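Local coordinates for protein fumarylacetoacetate hydrolase (Burkholderia xenovorans, PDB 5TI1) that probably hydrolyses fumarylacetoacetate to fumarate and acetoacetate, the final step of phenylalanine and tyrosine breakdown, and holds a magnesium ion bound by four carboxylate residues, at residues Q147-T152 with V369-G374; F231-G236 with C365-G370; L326-R331 with S339-T344. One frame throughout, in Å; residues are numbered along the deposited sequence. Where two conformers were deposited one is given.

How the contacts relate
Contacts 1 and 2 are neighbours, with centres 7 Å apart, and share Val369 and Gly370. Contact 1 pairs strand 372-374 with strand 151-154; contact 2 joins the loop leading into it to the end of strand 223-233, its other neighbour in the sheet; both reach the second subunit. Contact 1 is buried and held by parallel strand hydrogen bonds; contact 2, only partly buried, has a single backbone bond. Contact 3 lies across the chain's centre, 26 Å from contact 1 and 30 Å from contact 2 between centres. It is a local hairpin with six backbone bonds, one buried face of leucine, valine, serine and threonine side chains and a more accessible face bearing charged and hydroxyl groups.

Contact 1. Residues Q147-T152 with V369-G374; sequences QIPGYT and VGDLMG
Tyr151 and Thr152 pair with Leu372 and Met373 as adjacent parallel strands of the mixed sheet in the C-terminal FAH-family region. Three backbone bonds define the register. Leu372 N donates to Gly150 O at 2.9 Å, Thr152 N to Leu372 O at 2.9 Å, and Gly374 N to Thr152 O at 2.7 Å; all are close to straight, above 165° at hydrogen. Thr152 thus bonds, through N and O, the residues before and after Met373. On the face that carries Tyr151 and Leu372, these two side chains run side by side and point the same way. In each, CG is anti to the backbone N (chi1 163° and 179°), which brings Tyr151 CD1 to 3.8 Å from Leu372 CD2. The same ring edge lies by Leu372 O, which sits in the ring plane. Ile148 extends the apolar patch at an angle, placing CG2 3.9 Å from Leu372 CB. Before the strands begin, the Pro149 ring packs on the bend of the other chain: CG meets Val369 O at 3.3 Å and CD lies equally near Gly370 C. Pro149 CB also touches Asp371 OD1 at 3.3 Å. The other oxygen, Asp371 OD2, accepts from Arg368 N and forms a salt bridge with Arg189 of the second subunit, so this carboxylate ties the turn to the dimer interface. Thr152 OG1, on the opposite face from Tyr151, hydrogen-bonds His360 NE2. Next along the chain comes Asp153, a magnesium ligand. Strand 372-374 is flanked on its far side by strand 223-233, Tyr151 bonds through its backbone to Gly188, and the Tyr151-Leu372 face packs against strands 252-263 and 193-195.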
ATOM      1  N   GLN B 147      -6.202  -6.740   8.968  1.00 28.88           N
ATOM      2  CA  GLN B 147      -5.527  -5.455   8.795  0.60 27.77           C
ATOM      3  C   GLN B 147      -4.537  -5.620   7.652  1.00 26.55           C
ATOM      4  O   GLN B 147      -3.538  -6.332   7.789  1.00 31.61           O
ATOM      5  CB  GLN B 147      -4.815  -5.017  10.074  0.60 25.49           C
ATOM      6  CG  GLN B 147      -4.194  -3.615  10.009  0.60 25.23           C
ATOM      7  CD  GLN B 147      -2.816  -3.562   9.337  0.60 33.83           C
ATOM      8  OE1 GLN B 147      -1.995  -4.472   9.486  0.60 31.38           O
ATOM      9  NE2 GLN B 147      -2.560  -2.482   8.604  0.60 34.53           N
ATOM     10  N   ILE B 148      -4.819  -4.975   6.524  1.00 22.22           N
ATOM     11  CA  ILE B 148      -4.139  -5.258   5.262  1.00 27.26           C
ATOM     12  C   ILE B 148      -2.876  -4.407   5.195  1.00 24.91           C
ATOM     13  O   ILE B 148      -2.977  -3.178   5.018  1.00 22.44           O
ATOM     14  CB  ILE B 148      -5.067  -4.994   4.070  1.00 23.51           C
ATOM     15  CG1 ILE B 148      -6.331  -5.849   4.211  1.00 22.23           C
ATOM     16  CG2 ILE B 148      -4.369  -5.265   2.749  1.00 22.06           C
ATOM     17  CD1 ILE B 148      -7.475  -5.396   3.315  1.00 22.20           C
ATOM     18  N   PRO B 149      -1.679  -5.000   5.315  1.00 22.18           N
ATOM     19  CA  PRO B 149      -0.457  -4.187   5.205  1.00 22.19           C
ATOM     20  C   PRO B 149      -0.236  -3.655   3.800  1.00 23.54           C
ATOM     21  O   PRO B 149       0.247  -2.523   3.633  1.00 30.98           O
ATOM     22  CB  PRO B 149       0.655  -5.170   5.628  1.00 22.48           C
ATOM     23  CG  PRO B 149      -0.049  -6.294   6.340  1.00 26.66           C
ATOM     24  CD  PRO B 149      -1.370  -6.409   5.616  1.00 26.79           C
ATOM     25  N   GLY B 150      -0.560  -4.456   2.787  1.00 24.30           N
ATOM     26  CA  GLY B 150      -0.428  -4.098   1.387  1.00 22.22           C
ATOM     27  C   GLY B 150      -1.499  -4.757   0.540  1.00 23.31           C
ATOM     28  O   GLY B 150      -1.865  -5.916   0.767  1.00 24.25           O
ATOM     29  N   TYR B 151      -2.007  -4.021  -0.445  1.00 22.38           N
ATOM     30  CA  TYR B 151      -2.999  -4.520  -1.387  1.00 22.61           C
ATOM     31  C   TYR B 151      -2.431  -4.391  -2.797  1.00 23.05           C
ATOM     32  O   TYR B 151      -2.050  -3.298  -3.223  1.00 27.02           O
ATOM     33  CB  TYR B 151      -4.330  -3.765  -1.233  1.00 22.46           C
ATOM     34  CG  TYR B 151      -5.294  -3.900  -2.391  1.00 22.83           C
ATOM     35  CD1 TYR B 151      -5.540  -5.134  -2.981  1.00 23.22           C
ATOM     36  CD2 TYR B 151      -5.977  -2.779  -2.889  1.00 27.14           C
ATOM     37  CE1 TYR B 151      -6.435  -5.263  -4.050  1.00 23.71           C
ATOM     38  CE2 TYR B 151      -6.861  -2.893  -3.948  1.00 27.80           C
ATOM     39  CZ  TYR B 151      -7.086  -4.137  -4.525  1.00 28.95           C
ATOM     40  OH  TYR B 151      -7.959  -4.255  -5.577  1.00 28.28           O
ATOM     41  N   THR B 152      -2.333  -5.518  -3.488  1.00 23.46           N
ATOM     42  CA  THR B 152      -1.829  -5.606  -4.847  1.00 24.06           C
ATOM     43  C   THR B 152      -2.946  -6.124  -5.740  1.00 24.56           C
ATOM     44  O   THR B 152      -3.703  -7.009  -5.333  1.00 24.57           O
ATOM     45  CB  THR B 152      -0.632  -6.569  -4.918  1.00 24.34           C
ATOM     46  OG1 THR B 152       0.434  -6.087  -4.089  1.00 26.91           O
ATOM     47  CG2 THR B 152      -0.154  -6.729  -6.353  1.00 25.11           C
ATOM     48  N   VAL B 369       1.934 -10.995   6.359  1.00 21.34           N
ATOM     49  CA  VAL B 369       0.670 -11.602   6.759  1.00 21.98           C
ATOM     50  C   VAL B 369      -0.442 -10.572   6.650  1.00 23.70           C
ATOM     51  O   VAL B 369      -0.300  -9.439   7.123  1.00 26.66           O
ATOM     52  CB  VAL B 369       0.792 -12.148   8.195  1.00 25.51           C
ATOM     53  CG1 VAL B 369      -0.567 -12.510   8.758  1.00 31.90           C
ATOM     54  CG2 VAL B 369       1.744 -13.361   8.234  1.00 25.95           C
ATOM     55  N   GLY B 370      -1.558 -10.958   6.020  1.00 22.95           N
ATOM     56  CA  GLY B 370      -2.682 -10.057   5.835  1.00 24.18           C
ATOM     57  C   GLY B 370      -2.687  -9.289   4.529  1.00 21.26           C
ATOM     58  O   GLY B 370      -3.693  -8.632   4.223  1.00 21.11           O
ATOM     59  N   ASP B 371      -1.585  -9.313   3.768  1.00 23.37           N
ATOM     60  CA  ASP B 371      -1.580  -8.727   2.432  1.00 21.00           C
ATOM     61  C   ASP B 371      -2.719  -9.315   1.590  1.00 23.53           C
ATOM     62  O   ASP B 371      -3.085 -10.487   1.725  1.00 22.59           O
ATOM     63  CB  ASP B 371      -0.249  -8.986   1.725  1.00 21.06           C
ATOM     64  CG  ASP B 371       0.864  -8.028   2.148  1.00 28.39           C
ATOM     65  OD1 ASP B 371       0.615  -7.007   2.829  1.00 20.41           O
ATOM     66  OD2 ASP B 371       2.024  -8.307   1.781  1.00 25.41           O
ATOM     67  N   LEU B 372      -3.262  -8.489   0.703  1.00 22.52           N
ATOM     68  CA  LEU B 372      -4.405  -8.836  -0.131  1.00 23.46           C
ATOM     69  C   LEU B 372      -3.982  -8.762  -1.589  1.00 25.10           C
ATOM     70  O   LEU B 372      -3.417  -7.753  -2.030  1.00 28.36           O
ATOM     71  CB  LEU B 372      -5.570  -7.878   0.129  1.00 25.21           C
ATOM     72  CG  LEU B 372      -6.857  -8.070  -0.675  1.00 22.62           C
ATOM     73  CD1 LEU B 372      -7.531  -9.378  -0.296  1.00 23.52           C
ATOM     74  CD2 LEU B 372      -7.786  -6.877  -0.436  1.00 22.09           C
ATOM     75  N   MET B 373      -4.262  -9.816  -2.340  1.00 23.67           N
ATOM     76  CA  MET B 373      -3.822  -9.905  -3.727  1.00 31.26           C
ATOM     77  C   MET B 373      -5.041 -10.154  -4.607  1.00 31.96           C
ATOM     78  O   MET B 373      -5.631 -11.241  -4.577  1.00 34.25           O
ATOM     79  CB  MET B 373      -2.748 -10.992  -3.869  1.00 27.35           C
ATOM     80  CG  MET B 373      -1.638 -10.778  -2.840  1.00 31.63           C
ATOM     81  SD  MET B 373       0.017 -11.062  -3.447  1.00 38.41           S
ATOM     82  CE  MET B 373       0.992 -10.533  -2.039  1.00 39.90           C
ATOM     83  N   GLY B 374      -5.426  -9.132  -5.368  1.00 29.32           N
ATOM     84  CA  GLY B 374      -6.602  -9.239  -6.212  1.00 26.82           C
ATOM     85  C   GLY B 374      -6.268  -9.925  -7.527  1.00 26.85           C
ATOM     86  O   GLY B 374      -5.226  -9.684  -8.133  1.00 30.46           O
TER

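Contact 2. Residues F231-G236 with C365-G370; sequences FVIGAG and CNTRVG
Ile233 meets the carbonyl of Arg368 through a chi1 of -68°, which puts its CG1 beside the backbone N and leaves CG2 anti to it, 3.4 Å from Arg368 O; Ile233 CB, placed by the run of the strand backbone, is 3.3 Å from that same Arg368 O. Thr367 holds OG1 between its backbone N and carbonyl carbon (chi1 67°), which turns the hydroxyl to Gly236 CA at 3.5 Å. That hydroxyl is engaged beyond the contact, with Asn237 OD1. The peptide of Thr367 closes on the same glycine, its O lying 3.2 Å from Gly236 CA, an approach left open by the absence of a side chain there. At the other end Gly370 N donates to Ile233 O at 3.0 Å; the bond is nearly straight at hydrogen (170°), although the donor is tilted from the carbonyl plane. Val369 packs beside it, CG2 resting 3.4 Å from Gly234 O. Asp371, just beyond, continues the backbone pairing with Ile233. Between segments 231-236 and 365-370 themselves, the contact rests largely on carbon-to-carbonyl packing, with one hydrogen bond.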
ATOM      1  N   PHE B 231      -6.737 -13.152  -2.584  1.00 29.51           N
ATOM      2  CA  PHE B 231      -6.187 -14.088  -1.621  1.00 28.36           C
ATOM      3  C   PHE B 231      -5.346 -13.345  -0.593  1.00 25.92           C
ATOM      4  O   PHE B 231      -4.830 -12.256  -0.849  1.00 27.18           O
ATOM      5  CB  PHE B 231      -5.393 -15.217  -2.293  1.00 28.11           C
ATOM      6  CG  PHE B 231      -4.177 -14.788  -3.089  1.00 31.08           C
ATOM      7  CD1 PHE B 231      -2.908 -14.802  -2.518  1.00 31.27           C
ATOM      8  CD2 PHE B 231      -4.283 -14.481  -4.437  1.00 28.76           C
ATOM      9  CE1 PHE B 231      -1.775 -14.484  -3.268  1.00 27.44           C
ATOM     10  CE2 PHE B 231      -3.147 -14.164  -5.192  1.00 32.19           C
ATOM     11  CZ  PHE B 231      -1.895 -14.169  -4.603  1.00 27.33           C
ATOM     12  N   VAL B 232      -5.253 -13.932   0.594  1.00 29.03           N
ATOM     13  CA  VAL B 232      -4.680 -13.279   1.762  1.00 25.07           C
ATOM     14  C   VAL B 232      -3.412 -14.035   2.153  1.00 25.54           C
ATOM     15  O   VAL B 232      -3.426 -15.266   2.264  1.00 35.43           O
ATOM     16  CB  VAL B 232      -5.706 -13.229   2.909  1.00 33.97           C
ATOM     17  CG1 VAL B 232      -5.061 -12.807   4.205  1.00 26.61           C
ATOM     18  CG2 VAL B 232      -6.873 -12.272   2.544  1.00 24.76           C
ATOM     19  N   ILE B 233      -2.315 -13.292   2.342  1.00 24.35           N
ATOM     20  CA  ILE B 233      -1.021 -13.889   2.660  1.00 27.56           C
ATOM     21  C   ILE B 233      -1.050 -14.440   4.076  1.00 24.72           C
ATOM     22  O   ILE B 233      -1.419 -13.736   5.024  1.00 30.20           O
ATOM     23  CB  ILE B 233       0.114 -12.859   2.496  1.00 23.45           C
ATOM     24  CG1 ILE B 233       0.299 -12.495   1.024  1.00 23.47           C
ATOM     25  CG2 ILE B 233       1.442 -13.428   3.027  1.00 23.53           C
ATOM     26  CD1 ILE B 233       0.632 -13.708   0.136  1.00 24.57           C
ATOM     27  N   GLY B 234      -0.637 -15.699   4.230  1.00 25.69           N
ATOM     28  CA  GLY B 234      -0.564 -16.319   5.538  1.00 26.12           C
ATOM     29  C   GLY B 234       0.851 -16.418   6.077  1.00 31.58           C
ATOM     30  O   GLY B 234       1.063 -16.521   7.290  1.00 31.07           O
ATOM     31  N   ALA B 235       1.828 -16.403   5.178  1.00 27.44           N
ATOM     32  CA  ALA B 235       3.235 -16.397   5.552  1.00 25.36           C
ATOM     33  C   ALA B 235       3.958 -15.460   4.598  1.00 24.50           C
ATOM     34  O   ALA B 235       3.790 -15.559   3.377  1.00 25.38           O
ATOM     35  CB  ALA B 235       3.840 -17.814   5.501  1.00 26.54           C
ATOM     36  N   GLY B 236       4.748 -14.546   5.149  1.00 24.38           N
ATOM     37  CA  GLY B 236       5.392 -13.536   4.344  1.00 22.79           C
ATOM     38  C   GLY B 236       6.688 -14.053   3.754  1.00 24.39           C
ATOM     39  O   GLY B 236       7.003 -15.244   3.802  1.00 24.01           O
ATOM     40  N   CYS B 365      10.622  -8.027  -3.786  1.00 21.73           N
ATOM     41  CA  CYS B 365       9.604  -7.409  -2.947  1.00 21.04           C
ATOM     42  C   CYS B 365       9.190  -8.374  -1.846  1.00 25.52           C
ATOM     43  O   CYS B 365       9.086  -9.584  -2.067  1.00 22.68           O
ATOM     44  CB  CYS B 365       8.389  -6.994  -3.788  1.00 21.27           C
ATOM     45  SG  CYS B 365       7.117  -6.078  -2.868  1.00 22.07           S
ATOM     46  N   ASN B 366       8.995  -7.835  -0.644  1.00 24.70           N
ATOM     47  CA  ASN B 366       8.587  -8.640   0.495  1.00 20.30           C
ATOM     48  C   ASN B 366       7.070  -8.627   0.619  1.00 25.35           C
ATOM     49  O   ASN B 366       6.385  -7.747   0.090  1.00 26.34           O
ATOM     50  CB  ASN B 366       9.240  -8.135   1.782  1.00 19.66           C
ATOM     51  CG  ASN B 366       8.928  -6.681   2.075  1.00 21.82           C
ATOM     52  OD1 ASN B 366       8.671  -5.879   1.166  1.00 18.84           O
ATOM     53  ND2 ASN B 366       8.972  -6.326   3.358  1.00 18.49           N
ATOM     54  N   THR B 367       6.540  -9.652   1.278  1.00 20.72           N
ATOM     55  CA  THR B 367       5.116  -9.691   1.591  1.00 20.78           C
ATOM     56  C   THR B 367       4.952  -9.955   3.079  1.00 23.16           C
ATOM     57  O   THR B 367       5.878 -10.408   3.757  1.00 25.60           O
ATOM     58  CB  THR B 367       4.353 -10.759   0.797  1.00 21.73           C
ATOM     59  OG1 THR B 367       4.781 -12.058   1.220  1.00 23.05           O
ATOM     60  CG2 THR B 367       4.598 -10.617  -0.709  1.00 22.18           C
ATOM     61  N   ARG B 368       3.750  -9.667   3.570  1.00 20.51           N
ATOM     62  CA  ARG B 368       3.436  -9.699   4.987  1.00 24.43           C
ATOM     63  C   ARG B 368       2.086 -10.369   5.191  1.00 22.38           C
ATOM     64  O   ARG B 368       1.202 -10.296   4.331  1.00 21.65           O
ATOM     65  CB  ARG B 368       3.407  -8.277   5.577  1.00 19.51           C
ATOM     66  CG  ARG B 368       4.769  -7.594   5.560  1.00 19.01           C
ATOM     67  CD  ARG B 368       4.734  -6.205   6.176  1.00 23.82           C
ATOM     68  NE  ARG B 368       4.113  -5.258   5.257  1.00 25.40           N
ATOM     69  CZ  ARG B 368       3.984  -3.950   5.485  1.00 27.91           C
ATOM     70  NH1 ARG B 368       4.427  -3.417   6.618  1.00 27.54           N
ATOM     71  NH2 ARG B 368       3.395  -3.175   4.578  1.00 26.79           N
ATOM     72  N   VAL B 369       1.934 -10.995   6.359  1.00 21.34           N
ATOM     73  CA  VAL B 369       0.670 -11.602   6.759  1.00 21.98           C
ATOM     74  C   VAL B 369      -0.442 -10.572   6.650  1.00 23.70           C
ATOM     75  O   VAL B 369      -0.300  -9.439   7.123  1.00 26.66           O
ATOM     76  CB  VAL B 369       0.792 -12.148   8.195  1.00 25.51           C
ATOM     77  CG1 VAL B 369      -0.567 -12.510   8.758  1.00 31.90           C
ATOM     78  CG2 VAL B 369       1.744 -13.361   8.234  1.00 25.95           C
ATOM     79  N   GLY B 370      -1.558 -10.958   6.020  1.00 22.95           N
ATOM     80  CA  GLY B 370      -2.682 -10.057   5.835  1.00 24.18           C
ATOM     81  C   GLY B 370      -2.687  -9.289   4.529  1.00 21.26           C
ATOM     82  O   GLY B 370      -3.693  -8.632   4.223  1.00 21.11           O
TER

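Contact 3. Residues L326-R331 with S339-T344; sequences LEVTLR and STITRT
Leu326 and Thr344 form an antiparallel hydrogen-bonded pair at one end of this hairpin, with two backbone hydrogen bonds: Leu326 N to Thr344 O and Thr344 N to Leu326 O are both 2.9 Å. Leu330 and Ser339 repeat the arrangement at the other end, with Leu330 N to Ser339 O at 2.9 Å and Ser339 N to Leu330 O at 3.0 Å. Between them the register slips by one residue. Val328 N donates to Thr342 O, whereas Val328 O accepts from Ile341 N, so two residues stand opposite one: a beta bulge, with Ile341 psi at -16° marking the kink. Ser339 OG bonds a water and Glu404 N.

On the face bearing Glu327 and Arg343, the aliphatic parts touch first, CG to CG at 3.9 Å. The carboxylate and guanidinium planes are 66° apart, and Glu327 OE2 to Arg343 NE, at 4.0 Å, makes only a long salt bridge. Thr340 CG2 sits over the centre of one guanidinium face. Next along this face, Thr329 CG2 meets Thr340 OG1 at 3.5 Å.

The other face is buried and mixed: leucines and valine from strand 321-331, with serine and threonines opposite, Thr342 OG1 bonding Phe386 O. Val328 fits into the bulge, CG1 against Ile341 CD1 at 3.8 Å and CG2 equally near Thr342 CG2, while Leu330 CB rests on Ile341 CG2.

Strand 416-424 pairs with the far edge of strand 321-331. Val328 and Thr344 pack against strand 223-233, and helix 389-392 packs on Ile341 and Thr342.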
ATOM      1  N   LEU B 326     -18.874 -17.872  -9.580  1.00 39.82           N
ATOM      2  CA  LEU B 326     -19.044 -16.476  -9.194  1.00 38.42           C
ATOM      3  C   LEU B 326     -20.251 -15.869  -9.902  1.00 43.47           C
ATOM      4  O   LEU B 326     -20.523 -16.183 -11.067  1.00 39.88           O
ATOM      5  CB  LEU B 326     -17.783 -15.670  -9.524  1.00 40.95           C
ATOM      6  CG  LEU B 326     -16.472 -16.157  -8.910  1.00 41.11           C
ATOM      7  CD1 LEU B 326     -15.298 -15.502  -9.610  1.00 42.79           C
ATOM      8  CD2 LEU B 326     -16.410 -15.883  -7.419  1.00 38.29           C
ATOM      9  N   GLU B 327     -20.968 -14.988  -9.193  1.00 37.64           N
ATOM     10  CA  GLU B 327     -22.134 -14.302  -9.729  1.00 41.45           C
ATOM     11  C   GLU B 327     -22.158 -12.873  -9.211  1.00 39.75           C
ATOM     12  O   GLU B 327     -21.646 -12.573  -8.131  1.00 35.06           O
ATOM     13  CB  GLU B 327     -23.460 -14.993  -9.346  1.00 41.10           C
ATOM     14  CG  GLU B 327     -23.558 -16.447  -9.789  1.00 56.22           C
ATOM     15  CD  GLU B 327     -24.970 -17.012  -9.679  1.00 61.21           C
ATOM     16  OE1 GLU B 327     -25.877 -16.269  -9.252  1.00 53.72           O
ATOM     17  OE2 GLU B 327     -25.166 -18.200 -10.023  1.00 61.02           O
ATOM     18  N   VAL B 328     -22.766 -11.991  -9.991  1.00 36.29           N
ATOM     19  CA  VAL B 328     -22.955 -10.607  -9.589  1.00 34.95           C
ATOM     20  C   VAL B 328     -24.409 -10.257  -9.849  1.00 35.58           C
ATOM     21  O   VAL B 328     -24.960 -10.614 -10.897  1.00 37.01           O
ATOM     22  CB  VAL B 328     -22.004  -9.647 -10.336  1.00 37.58           C
ATOM     23  CG1 VAL B 328     -22.291  -8.183  -9.970  1.00 37.22           C
ATOM     24  CG2 VAL B 328     -20.521 -10.012 -10.045  1.00 33.60           C
ATOM     25  N   THR B 329     -25.041  -9.601  -8.887  1.00 42.31           N
ATOM     26  CA  THR B 329     -26.368  -9.050  -9.093  1.00 41.99           C
ATOM     27  C   THR B 329     -26.310  -7.539  -8.947  1.00 37.99           C
ATOM     28  O   THR B 329     -25.433  -6.988  -8.263  1.00 32.66           O
ATOM     29  CB  THR B 329     -27.405  -9.652  -8.124  1.00 40.78           C
ATOM     30  OG1 THR B 329     -27.112  -9.257  -6.781  1.00 37.85           O
ATOM     31  CG2 THR B 329     -27.407 -11.185  -8.222  1.00 37.02           C
ATOM     32  N   LEU B 330     -27.237  -6.873  -9.635  1.00 34.39           N
ATOM     33  CA  LEU B 330     -27.385  -5.428  -9.575  1.00 34.41           C
ATOM     34  C   LEU B 330     -28.837  -5.144  -9.239  1.00 33.86           C
ATOM     35  O   LEU B 330     -29.739  -5.689  -9.882  1.00 38.06           O
ATOM     36  CB  LEU B 330     -26.992  -4.767 -10.908  1.00 37.18           C
ATOM     37  CG  LEU B 330     -26.849  -3.235 -10.969  1.00 37.92           C
ATOM     38  CD1 LEU B 330     -25.933  -2.837 -12.112  1.00 36.83           C
ATOM     39  CD2 LEU B 330     -28.193  -2.520 -11.102  1.00 33.26           C
ATOM     40  N   ARG B 331     -29.069  -4.323  -8.225  1.00 34.43           N
ATOM     41  CA  ARG B 331     -30.439  -3.976  -7.860  1.00 34.51           C
ATOM     42  C   ARG B 331     -30.620  -2.467  -7.886  1.00 32.45           C
ATOM     43  O   ARG B 331     -30.023  -1.761  -7.052  1.00 31.28           O
ATOM     44  CB  ARG B 331     -30.818  -4.539  -6.492  1.00 38.59           C
ATOM     45  CG  ARG B 331     -32.256  -4.220  -6.117  1.00 40.81           C
ATOM     46  CD  ARG B 331     -32.778  -5.100  -5.003  1.00 45.38           C
ATOM     47  NE  ARG B 331     -31.987  -4.960  -3.790  1.00 52.36           N
ATOM     48  CZ  ARG B 331     -32.047  -3.910  -2.979  1.00 66.60           C
ATOM     49  NH1 ARG B 331     -32.862  -2.897  -3.258  1.00 77.81           N
ATOM     50  NH2 ARG B 331     -31.282  -3.865  -1.892  1.00 65.14           N
ATOM     51  N   SER B 339     -31.202  -8.274 -10.019  1.00 40.97           N
ATOM     52  CA  SER B 339     -31.093  -8.990 -11.284  1.00 40.96           C
ATOM     53  C   SER B 339     -29.653  -9.448 -11.476  1.00 38.98           C
ATOM     54  O   SER B 339     -28.717  -8.659 -11.295  1.00 37.67           O
ATOM     55  CB  SER B 339     -31.537  -8.101 -12.446  1.00 43.05           C
ATOM     56  OG  SER B 339     -32.859  -7.624 -12.237  1.00 44.12           O
ATOM     57  N   THR B 340     -29.469 -10.718 -11.819  1.00 40.19           N
ATOM     58  CA  THR B 340     -28.116 -11.206 -12.073  1.00 45.31           C
ATOM     59  C   THR B 340     -27.603 -10.634 -13.390  1.00 40.24           C
ATOM     60  O   THR B 340     -28.317 -10.617 -14.394  1.00 41.46           O
ATOM     61  CB  THR B 340     -28.088 -12.734 -12.099  1.00 50.90           C
ATOM     62  OG1 THR B 340     -28.542 -13.247 -10.838  1.00 50.39           O
ATOM     63  CG2 THR B 340     -26.671 -13.228 -12.352  1.00 41.23           C
ATOM     64  N   ILE B 341     -26.378 -10.121 -13.381  1.00 39.13           N
ATOM     65  CA  ILE B 341     -25.805  -9.508 -14.573  1.00 42.66           C
ATOM     66  C   ILE B 341     -24.622 -10.288 -15.129  1.00 44.16           C
ATOM     67  O   ILE B 341     -24.239 -10.053 -16.287  1.00 40.50           O
ATOM     68  CB  ILE B 341     -25.398  -8.045 -14.314  1.00 37.79           C
ATOM     69  CG1 ILE B 341     -24.302  -7.973 -13.238  1.00 37.43           C
ATOM     70  CG2 ILE B 341     -26.641  -7.213 -13.971  1.00 37.55           C
ATOM     71  CD1 ILE B 341     -23.541  -6.653 -13.220  1.00 39.20           C
ATOM     72  N   THR B 342     -24.027 -11.193 -14.355  1.00 41.41           N
ATOM     73  CA  THR B 342     -23.013 -12.072 -14.917  1.00 42.99           C
ATOM     74  C   THR B 342     -22.881 -13.313 -14.045  1.00 45.67           C
ATOM     75  O   THR B 342     -23.215 -13.290 -12.857  1.00 39.78           O
ATOM     76  CB  THR B 342     -21.668 -11.350 -15.065  1.00 42.06           C
ATOM     77  OG1 THR B 342     -20.781 -12.158 -15.848  1.00 42.64           O
ATOM     78  CG2 THR B 342     -21.046 -11.044 -13.701  1.00 37.44           C
ATOM     79  N   ARG B 343     -22.427 -14.405 -14.668  1.00 41.93           N
ATOM     80  CA  ARG B 343     -22.086 -15.647 -13.981  1.00 42.39           C
ATOM     81  C   ARG B 343     -20.809 -16.177 -14.618  1.00 42.82           C
ATOM     82  O   ARG B 343     -20.773 -16.367 -15.834  1.00 44.08           O
ATOM     83  CB  ARG B 343     -23.204 -16.693 -14.101  1.00 45.57           C
ATOM     84  CG  ARG B 343     -24.575 -16.277 -13.564  1.00 46.79           C
ATOM     85  CD  ARG B 343     -25.659 -17.298 -13.976  1.00 46.12           C
ATOM     86  NE  ARG B 343     -26.953 -17.010 -13.356  1.00 74.97           N
ATOM     87  CZ  ARG B 343     -27.828 -16.112 -13.809  1.00 73.97           C
ATOM     88  NH1 ARG B 343     -27.553 -15.394 -14.893  1.00 79.09           N
ATOM     89  NH2 ARG B 343     -28.979 -15.917 -13.173  1.00 65.12           N
ATOM     90  N   THR B 344     -19.766 -16.394 -13.824  1.00 41.85           N
ATOM     91  CA  THR B 344     -18.510 -16.895 -14.383  1.00 48.94           C
ATOM     92  C   THR B 344     -17.849 -17.824 -13.365  1.00 48.70           C
ATOM     93  O   THR B 344     -18.507 -18.333 -12.452  1.00 42.19           O
ATOM     94  CB  THR B 344     -17.600 -15.727 -14.804  1.00 52.91           C
ATOM     95  OG1 THR B 344     -16.463 -16.242 -15.510  1.00 41.65           O
ATOM     96  CG2 THR B 344     -17.116 -14.952 -13.591  1.00 39.01           C
TER
HETATM   97  O   HOH W   1     -33.188  -5.744 -10.438  1.00 35.54           O